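Local coordinates for phosphotriesterase family protein (Listeria monocytogenes serotype 4b str. H7858, PDB 3PNZ), which probably hydrolyses the lactone ring of phosphorylated sugars, using a pair of zinc ions held in an amidohydrolase-type barrel, at residues A68-R73 with S98-G103; G114-E117 with E121-E124. All blocks are in the same frame, centred on the assembly; numbering follows the deposited sequence.

How the contacts relate
Contact 1 (68-73 with 98-103) and contact 2 (114-117 with 121-124) lie at increasing distance from the centre of the chain, about 14 Å and 24 Å, their own centres 12 Å apart. Contact 1 is the one near zinc: the side chain of Tyr-71 comes within about 6 Å of a zinc ion and about 4 Å of a bound phosphate ion, probably taken up from the crystallisation solution, though such ions often mark pockets. Contact 2 is short-range packing round the start of helix 119-124. That helix joins the two contacts, with Ile-123 CD1 3.5 Å from Trp-101 CD2 and Trp-122 CZ3 3.9 Å from Val-69 CG1, so both loops of contact 1 lean on it.

Contact 1 (A68-R73 with S98-G103); sequences AVDYGR and SFLWDG
Asp-70 meets Trp-101 through a first torsion of 50°, which sets the aspartate CG between its own backbone N and carbonyl carbon, while the indole of Trp-101 leaves its backbone anti to the carbonyl carbon (chi1 -61°). The two side chains then approach with carboxylate and ring planes well out of parallel. Trp-101 NE1 donates to Asp-70 OD2 at 2.8 Å, in a bent bond that stays close to the indole plane but reaches the oxygen on its anti side, tilted out of the carboxylate plane. The same OD2 also accepts from the backbone N of Asn-96 and of Lys-97, so three N-H groups grip one buried oxygen and tie it to the chain leading into 98-103.

Leu-100 supplies the apolar part of the contact. Its CD1 sits at the edge of the Tyr-71 ring, 3.5 Å from CD1 of Tyr-71, and also borders Asp-70 OD2 at 3.8 Å. On the backbone side, a water donates to Asp-70 O and to Leu-100 O, linking two carbonyls that could not bond each other directly.

Both segments lie in neighbouring beta-alpha loops, following strands 62-65 and 88-92 at the C-terminal end of the TIM-barrel strands, where the active site of this fold lies. Helix 30-33 packs against Leu-100, helices 119-124 and 164-180 cover Trp-101, and Tyr-71 meets the zinc ligand His-24.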
ATOM      1  N   ALA A  68      -3.014  -1.968  -7.359  1.00 20.38           N
ATOM      2  CA  ALA A  68      -4.034  -3.014  -7.431  1.00 21.24           C
ATOM      3  C   ALA A  68      -4.554  -3.173  -8.860  1.00 20.70           C
ATOM      4  O   ALA A  68      -4.126  -2.451  -9.754  1.00 21.61           O
ATOM      5  CB  ALA A  68      -5.182  -2.701  -6.472  1.00 23.32           C
ATOM      6  N   VAL A  69      -5.495  -4.093  -9.074  1.00 21.36           N
ATOM      7  CA  VAL A  69      -5.885  -4.463 -10.440  1.00 23.41           C
ATOM      8  C   VAL A  69      -6.560  -3.320 -11.200  1.00 21.84           C
ATOM      9  O   VAL A  69      -6.463  -3.242 -12.428  1.00 22.35           O
ATOM     10  CB  VAL A  69      -6.789  -5.718 -10.467  1.00 22.76           C
ATOM     11  CG1 VAL A  69      -8.207  -5.383 -10.003  1.00 23.68           C
ATOM     12  CG2 VAL A  69      -6.809  -6.324 -11.862  1.00 23.43           C
ATOM     13  N   ASP A  70      -7.225  -2.432 -10.464  1.00 21.13           N
ATOM     14  CA  ASP A  70      -7.904  -1.277 -11.057  1.00 21.89           C
ATOM     15  C   ASP A  70      -6.966  -0.085 -11.310  1.00 23.40           C
ATOM     16  O   ASP A  70      -7.396   0.964 -11.795  1.00 25.34           O
ATOM     17  CB  ASP A  70      -9.103  -0.858 -10.186  1.00 24.51           C
ATOM     18  CG  ASP A  70      -8.744  -0.708  -8.704  1.00 25.86           C
ATOM     19  OD1 ASP A  70      -7.610  -1.045  -8.306  1.00 24.73           O
ATOM     20  OD2 ASP A  70      -9.606  -0.237  -7.928  1.00 29.48           O
ATOM     21  N   TYR A  71      -5.683  -0.251 -11.005  1.00 22.08           N
ATOM     22  CA  TYR A  71      -4.738   0.853 -11.105  1.00 23.46           C
ATOM     23  C   TYR A  71      -3.670   0.618 -12.181  1.00 23.58           C
ATOM     24  O   TYR A  71      -2.591   1.209 -12.140  1.00 24.92           O
ATOM     25  CB  TYR A  71      -4.105   1.146  -9.732  1.00 22.70           C
ATOM     26  CG  TYR A  71      -3.752   2.603  -9.538  1.00 23.14           C
ATOM     27  CD1 TYR A  71      -4.748   3.561  -9.396  1.00 25.33           C
ATOM     28  CD2 TYR A  71      -2.432   3.021  -9.508  1.00 23.72           C
ATOM     29  CE1 TYR A  71      -4.438   4.901  -9.228  1.00 24.31           C
ATOM     30  CE2 TYR A  71      -2.107   4.368  -9.341  1.00 26.07           C
ATOM     31  CZ  TYR A  71      -3.121   5.298  -9.202  1.00 26.26           C
ATOM     32  OH  TYR A  71      -2.815   6.633  -9.033  1.00 29.10           O
ATOM     33  N   GLY A  72      -3.985  -0.252 -13.141  1.00 23.14           N
ATOM     34  CA  GLY A  72      -3.154  -0.435 -14.324  1.00 23.58           C
ATOM     35  C   GLY A  72      -1.755  -0.962 -14.065  1.00 24.04           C
ATOM     36  O   GLY A  72      -0.762  -0.318 -14.391  1.00 23.66           O
ATOM     37  N   ARG A  73      -1.672  -2.161 -13.499  1.00 21.20           N
ATOM     38  CA  ARG A  73      -0.382  -2.731 -13.162  1.00 24.82           C
ATOM     39  C   ARG A  73       0.493  -2.942 -14.394  1.00 23.43           C
ATOM     40  O   ARG A  73      -0.004  -3.216 -15.489  1.00 22.78           O
ATOM     41  CB  ARG A  73      -0.555  -4.074 -12.454  1.00 22.82           C
ATOM     42  CG  ARG A  73      -1.439  -4.054 -11.215  1.00 24.80           C
ATOM     43  CD  ARG A  73      -1.161  -5.331 -10.446  1.00 22.34           C
ATOM     44  NE  ARG A  73      -2.007  -5.591  -9.288  1.00 20.84           N
ATOM     45  CZ  ARG A  73      -3.048  -6.422  -9.293  1.00 23.30           C
ATOM     46  NH1 ARG A  73      -3.422  -7.036 -10.414  1.00 22.82           N
ATOM     47  NH2 ARG A  73      -3.728  -6.632  -8.178  1.00 22.09           N
ATOM     48  N   SER A  98     -13.247   2.602  -5.635  1.00 25.41           N
ATOM     49  CA  SER A  98     -14.338   2.397  -6.592  1.00 25.60           C
ATOM     50  C   SER A  98     -14.461   3.421  -7.718  1.00 26.75           C
ATOM     51  O   SER A  98     -15.006   3.096  -8.773  1.00 25.36           O
ATOM     52  CB  SER A  98     -15.688   2.256  -5.887  1.00 26.82           C
ATOM     53  OG  SER A  98     -16.102   3.492  -5.324  1.00 27.71           O
ATOM     54  N   PHE A  99     -13.972   4.643  -7.525  1.00 27.53           N
ATOM     55  CA  PHE A  99     -14.070   5.621  -8.609  1.00 26.92           C
ATOM     56  C   PHE A  99     -13.243   5.198  -9.825  1.00 30.15           C
ATOM     57  O   PHE A  99     -13.576   5.537 -10.959  1.00 28.14           O
ATOM     58  CB  PHE A  99     -13.785   7.070  -8.145  1.00 28.88           C
ATOM     59  CG  PHE A  99     -12.317   7.439  -8.061  1.00 28.48           C
ATOM     60  CD1 PHE A  99     -11.558   7.638  -9.208  1.00 29.30           C
ATOM     61  CD2 PHE A  99     -11.715   7.654  -6.827  1.00 27.94           C
ATOM     62  CE1 PHE A  99     -10.216   8.003  -9.128  1.00 30.84           C
ATOM     63  CE2 PHE A  99     -10.371   8.020  -6.740  1.00 28.03           C
ATOM     64  CZ  PHE A  99      -9.624   8.194  -7.891  1.00 30.54           C
ATOM     65  N   LEU A 100     -12.191   4.418  -9.588  1.00 24.07           N
ATOM     66  CA  LEU A 100     -11.366   3.891 -10.675  1.00 23.97           C
ATOM     67  C   LEU A 100     -12.110   2.885 -11.544  1.00 23.99           C
ATOM     68  O   LEU A 100     -11.677   2.579 -12.656  1.00 26.20           O
ATOM     69  CB  LEU A 100     -10.130   3.189 -10.109  1.00 26.82           C
ATOM     70  CG  LEU A 100      -9.134   4.048  -9.341  1.00 25.47           C
ATOM     71  CD1 LEU A 100      -8.118   3.138  -8.658  1.00 26.90           C
ATOM     72  CD2 LEU A 100      -8.467   5.030 -10.296  1.00 28.93           C
ATOM     73  N   TRP A 101     -13.209   2.352 -11.032  1.00 21.99           N
ATOM     74  CA  TRP A 101     -13.853   1.209 -11.680  1.00 23.13           C
ATOM     75  C   TRP A 101     -14.574   1.569 -12.976  1.00 27.62           C
ATOM     76  O   TRP A 101     -15.058   0.687 -13.690  1.00 25.56           O
ATOM     77  CB  TRP A 101     -14.786   0.489 -10.704  1.00 23.99           C
ATOM     78  CG  TRP A 101     -14.037  -0.052  -9.527  1.00 23.25           C
ATOM     79  CD1 TRP A 101     -12.676  -0.138  -9.394  1.00 25.42           C
ATOM     80  CD2 TRP A 101     -14.591  -0.585  -8.322  1.00 23.04           C
ATOM     81  NE1 TRP A 101     -12.353  -0.684  -8.175  1.00 22.81           N
ATOM     82  CE2 TRP A 101     -13.510  -0.964  -7.496  1.00 21.01           C
ATOM     83  CE3 TRP A 101     -15.894  -0.766  -7.852  1.00 23.99           C
ATOM     84  CZ2 TRP A 101     -13.696  -1.519  -6.232  1.00 25.15           C
ATOM     85  CZ3 TRP A 101     -16.078  -1.324  -6.593  1.00 26.58           C
ATOM     86  CH2 TRP A 101     -14.983  -1.694  -5.801  1.00 24.11           C
ATOM     87  N   ASP A 102     -14.635   2.860 -13.283  1.00 28.86           N
ATOM     88  CA  ASP A 102     -15.199   3.306 -14.551  1.00 30.76           C
ATOM     89  C   ASP A 102     -14.242   2.952 -15.687  1.00 32.03           C
ATOM     90  O   ASP A 102     -14.649   2.855 -16.846  1.00 31.51           O
ATOM     91  CB  ASP A 102     -15.453   4.813 -14.524  1.00 32.13           C
ATOM     92  CG  ASP A 102     -16.039   5.332 -15.828  1.00 40.68           C
ATOM     93  OD1 ASP A 102     -17.217   5.024 -16.121  1.00 40.77           O
ATOM     94  OD2 ASP A 102     -15.322   6.055 -16.556  1.00 38.45           O
ATOM     95  N   GLY A 103     -12.971   2.759 -15.341  1.00 27.39           N
ATOM     96  CA  GLY A 103     -11.942   2.443 -16.315  1.00 28.00           C
ATOM     97  C   GLY A 103     -12.207   1.166 -17.089  1.00 28.61           C
ATOM     98  O   GLY A 103     -12.828   0.229 -16.582  1.00 27.63           O
TER
HETATM   99  O   HOH W   1      -8.973   2.419 -13.707  1.00 25.78           O

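Contact 2 (G114-E117 with E121-E124); sequences GDFE and EWIE
Phe-116 and Trp-122 bring the backbones closest, CA to CA 5.5 Å, as the chain leaves helix 110-113 through Gly-114, makes an inverse gamma turn centred on Asp-115, and runs beside the first turn of helix 119-124. With its CG anti to the carbonyl carbon (chi1 -68°), the Phe-116 ring lies against the helix backbone. Trp-122 CA stands over one face of that ring, 3.7 Å from its centroid and only 16° off the normal, a CH-pi contact made by the main chain. Trp-122 CB adds packing at 3.7 Å from Phe-116 CD2, and the indole continues inward, toward helix 128-140, with its CD1 3.8 Å from Phe-116 CE2. The Phe-116 ring and the five-membered ring of Trp-122 are inclined at 39° and form neither a stack nor an edge-to-face pair. Trp-122 is itself held edge-to-face by Phe-134 of helix 128-140.

Glu-121 borders the CD1 side of the Phe-116 ring, its CD at the ring edge. Extended through chi1 and chi2, its chain carries CG to 3.6 Å from Phe-116 CD1 and OE2 to Glu-117 N, at 2.7 Å in a nearly straight bond that reaches the oxygen almost along its C-O axis.

This pairing of a carboxylate with a backbone N-H links the loop to the helix that follows it, while the aromatic packing supplies the apolar part. Thr-118 OG1 accepts from Glu-121 N in the manner of an N-cap; the helix start and the Glu-117 amide would both be expected to stabilise a negative charge on Glu-121, offsetting the Glu-117 carboxylate nearby.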
ATOM      1  N   GLY A 114     -12.751 -12.197 -17.151  1.00 36.29           N
ATOM      2  CA  GLY A 114     -13.955 -12.395 -17.933  1.00 38.49           C
ATOM      3  C   GLY A 114     -14.138 -11.273 -18.934  1.00 39.48           C
ATOM      4  O   GLY A 114     -13.447 -10.254 -18.870  1.00 37.58           O
ATOM      5  N   ASP A 115     -15.069 -11.457 -19.863  1.00 40.76           N
ATOM      6  CA  ASP A 115     -15.302 -10.469 -20.905  1.00 41.40           C
ATOM      7  C   ASP A 115     -16.199  -9.344 -20.396  1.00 41.81           C
ATOM      8  O   ASP A 115     -17.396  -9.298 -20.693  1.00 42.08           O
ATOM      9  CB  ASP A 115     -15.918 -11.121 -22.142  1.00 44.92           C
ATOM     10  CG  ASP A 115     -15.859 -10.224 -23.365  1.00 50.15           C
ATOM     11  OD1 ASP A 115     -15.042  -9.277 -23.371  1.00 48.03           O
ATOM     12  OD2 ASP A 115     -16.627 -10.468 -24.321  1.00 58.15           O
ATOM     13  N   PHE A 116     -15.608  -8.439 -19.622  1.00 38.19           N
ATOM     14  CA  PHE A 116     -16.329  -7.291 -19.091  1.00 35.59           C
ATOM     15  C   PHE A 116     -15.708  -6.004 -19.625  1.00 32.05           C
ATOM     16  O   PHE A 116     -14.494  -5.919 -19.805  1.00 33.66           O
ATOM     17  CB  PHE A 116     -16.287  -7.290 -17.561  1.00 33.34           C
ATOM     18  CG  PHE A 116     -17.063  -8.411 -16.924  1.00 31.01           C
ATOM     19  CD1 PHE A 116     -18.448  -8.377 -16.886  1.00 32.53           C
ATOM     20  CD2 PHE A 116     -16.409  -9.481 -16.343  1.00 31.58           C
ATOM     21  CE1 PHE A 116     -19.169  -9.396 -16.288  1.00 32.40           C
ATOM     22  CE2 PHE A 116     -17.119 -10.505 -15.743  1.00 33.23           C
ATOM     23  CZ  PHE A 116     -18.503 -10.462 -15.714  1.00 28.74           C
ATOM     24  N   GLU A 117     -16.544  -5.004 -19.872  1.00 35.22           N
ATOM     25  CA  GLU A 117     -16.080  -3.736 -20.424  1.00 36.37           C
ATOM     26  C   GLU A 117     -15.281  -2.940 -19.395  1.00 32.56           C
ATOM     27  O   GLU A 117     -14.177  -2.478 -19.677  1.00 32.79           O
ATOM     28  CB  GLU A 117     -17.268  -2.907 -20.919  1.00 36.44           C
ATOM     29  CG  GLU A 117     -16.877  -1.645 -21.678  1.00 41.88           C
ATOM     30  CD  GLU A 117     -16.149  -1.948 -22.979  1.00 50.73           C
ATOM     31  OE1 GLU A 117     -16.345  -3.056 -23.528  1.00 55.71           O
ATOM     32  OE2 GLU A 117     -15.384  -1.079 -23.453  1.00 53.79           O
ATOM     33  N   GLU A 121     -18.536  -3.183 -14.254  1.00 27.13           N
ATOM     34  CA  GLU A 121     -19.364  -4.245 -14.810  1.00 30.35           C
ATOM     35  C   GLU A 121     -18.935  -5.592 -14.234  1.00 26.05           C
ATOM     36  O   GLU A 121     -19.769  -6.399 -13.824  1.00 28.61           O
ATOM     37  CB  GLU A 121     -19.299  -4.267 -16.336  1.00 34.08           C
ATOM     38  CG  GLU A 121     -20.285  -5.264 -16.950  1.00 41.65           C
ATOM     39  CD  GLU A 121     -20.191  -5.360 -18.465  1.00 46.36           C
ATOM     40  OE1 GLU A 121     -21.244  -5.569 -19.107  1.00 56.04           O
ATOM     41  OE2 GLU A 121     -19.074  -5.230 -19.014  1.00 44.54           O
ATOM     42  N   TRP A 122     -17.626  -5.817 -14.202  1.00 27.31           N
ATOM     43  CA  TRP A 122     -17.057  -7.037 -13.643  1.00 28.21           C
ATOM     44  C   TRP A 122     -17.501  -7.251 -12.203  1.00 27.53           C
ATOM     45  O   TRP A 122     -18.057  -8.291 -11.859  1.00 26.46           O
ATOM     46  CB  TRP A 122     -15.531  -6.983 -13.731  1.00 25.16           C
ATOM     47  CG  TRP A 122     -14.799  -8.008 -12.904  1.00 29.23           C
ATOM     48  CD1 TRP A 122     -15.104  -9.337 -12.770  1.00 28.17           C
ATOM     49  CD2 TRP A 122     -13.619  -7.786 -12.123  1.00 27.23           C
ATOM     50  NE1 TRP A 122     -14.190  -9.949 -11.941  1.00 28.34           N
ATOM     51  CE2 TRP A 122     -13.270  -9.019 -11.531  1.00 27.75           C
ATOM     52  CE3 TRP A 122     -12.834  -6.660 -11.852  1.00 27.23           C
ATOM     53  CZ2 TRP A 122     -12.162  -9.158 -10.694  1.00 28.57           C
ATOM     54  CZ3 TRP A 122     -11.735  -6.798 -11.019  1.00 28.26           C
ATOM     55  CH2 TRP A 122     -11.409  -8.041 -10.451  1.00 28.07           C
ATOM     56  N   ILE A 123     -17.265  -6.247 -11.365  1.00 25.73           N
ATOM     57  CA  ILE A 123     -17.511  -6.377  -9.938  1.00 24.96           C
ATOM     58  C   ILE A 123     -18.998  -6.497  -9.622  1.00 26.47           C
ATOM     59  O   ILE A 123     -19.393  -7.263  -8.744  1.00 26.62           O
ATOM     60  CB  ILE A 123     -16.847  -5.220  -9.164  1.00 25.47           C
ATOM     61  CG1 ILE A 123     -15.325  -5.324  -9.314  1.00 24.25           C
ATOM     62  CG2 ILE A 123     -17.271  -5.247  -7.700  1.00 24.20           C
ATOM     63  CD1 ILE A 123     -14.546  -4.087  -8.893  1.00 24.96           C
ATOM     64  N   GLU A 124     -19.825  -5.771 -10.368  1.00 26.00           N
ATOM     65  CA  GLU A 124     -21.265  -5.822 -10.162  1.00 29.04           C
ATOM     66  C   GLU A 124     -21.838  -7.196 -10.519  1.00 27.39           C
ATOM     67  O   GLU A 124     -22.728  -7.706  -9.837  1.00 31.04           O
ATOM     68  CB  GLU A 124     -21.954  -4.719 -10.976  1.00 30.24           C
ATOM     69  CG  GLU A 124     -23.470  -4.753 -10.910  1.00 39.48           C
ATOM     70  CD  GLU A 124     -24.001  -4.638  -9.490  1.00 45.19           C
ATOM     71  OE1 GLU A 124     -24.034  -3.507  -8.960  1.00 53.29           O
ATOM     72  OE2 GLU A 124     -24.393  -5.676  -8.906  1.00 51.30           O
TER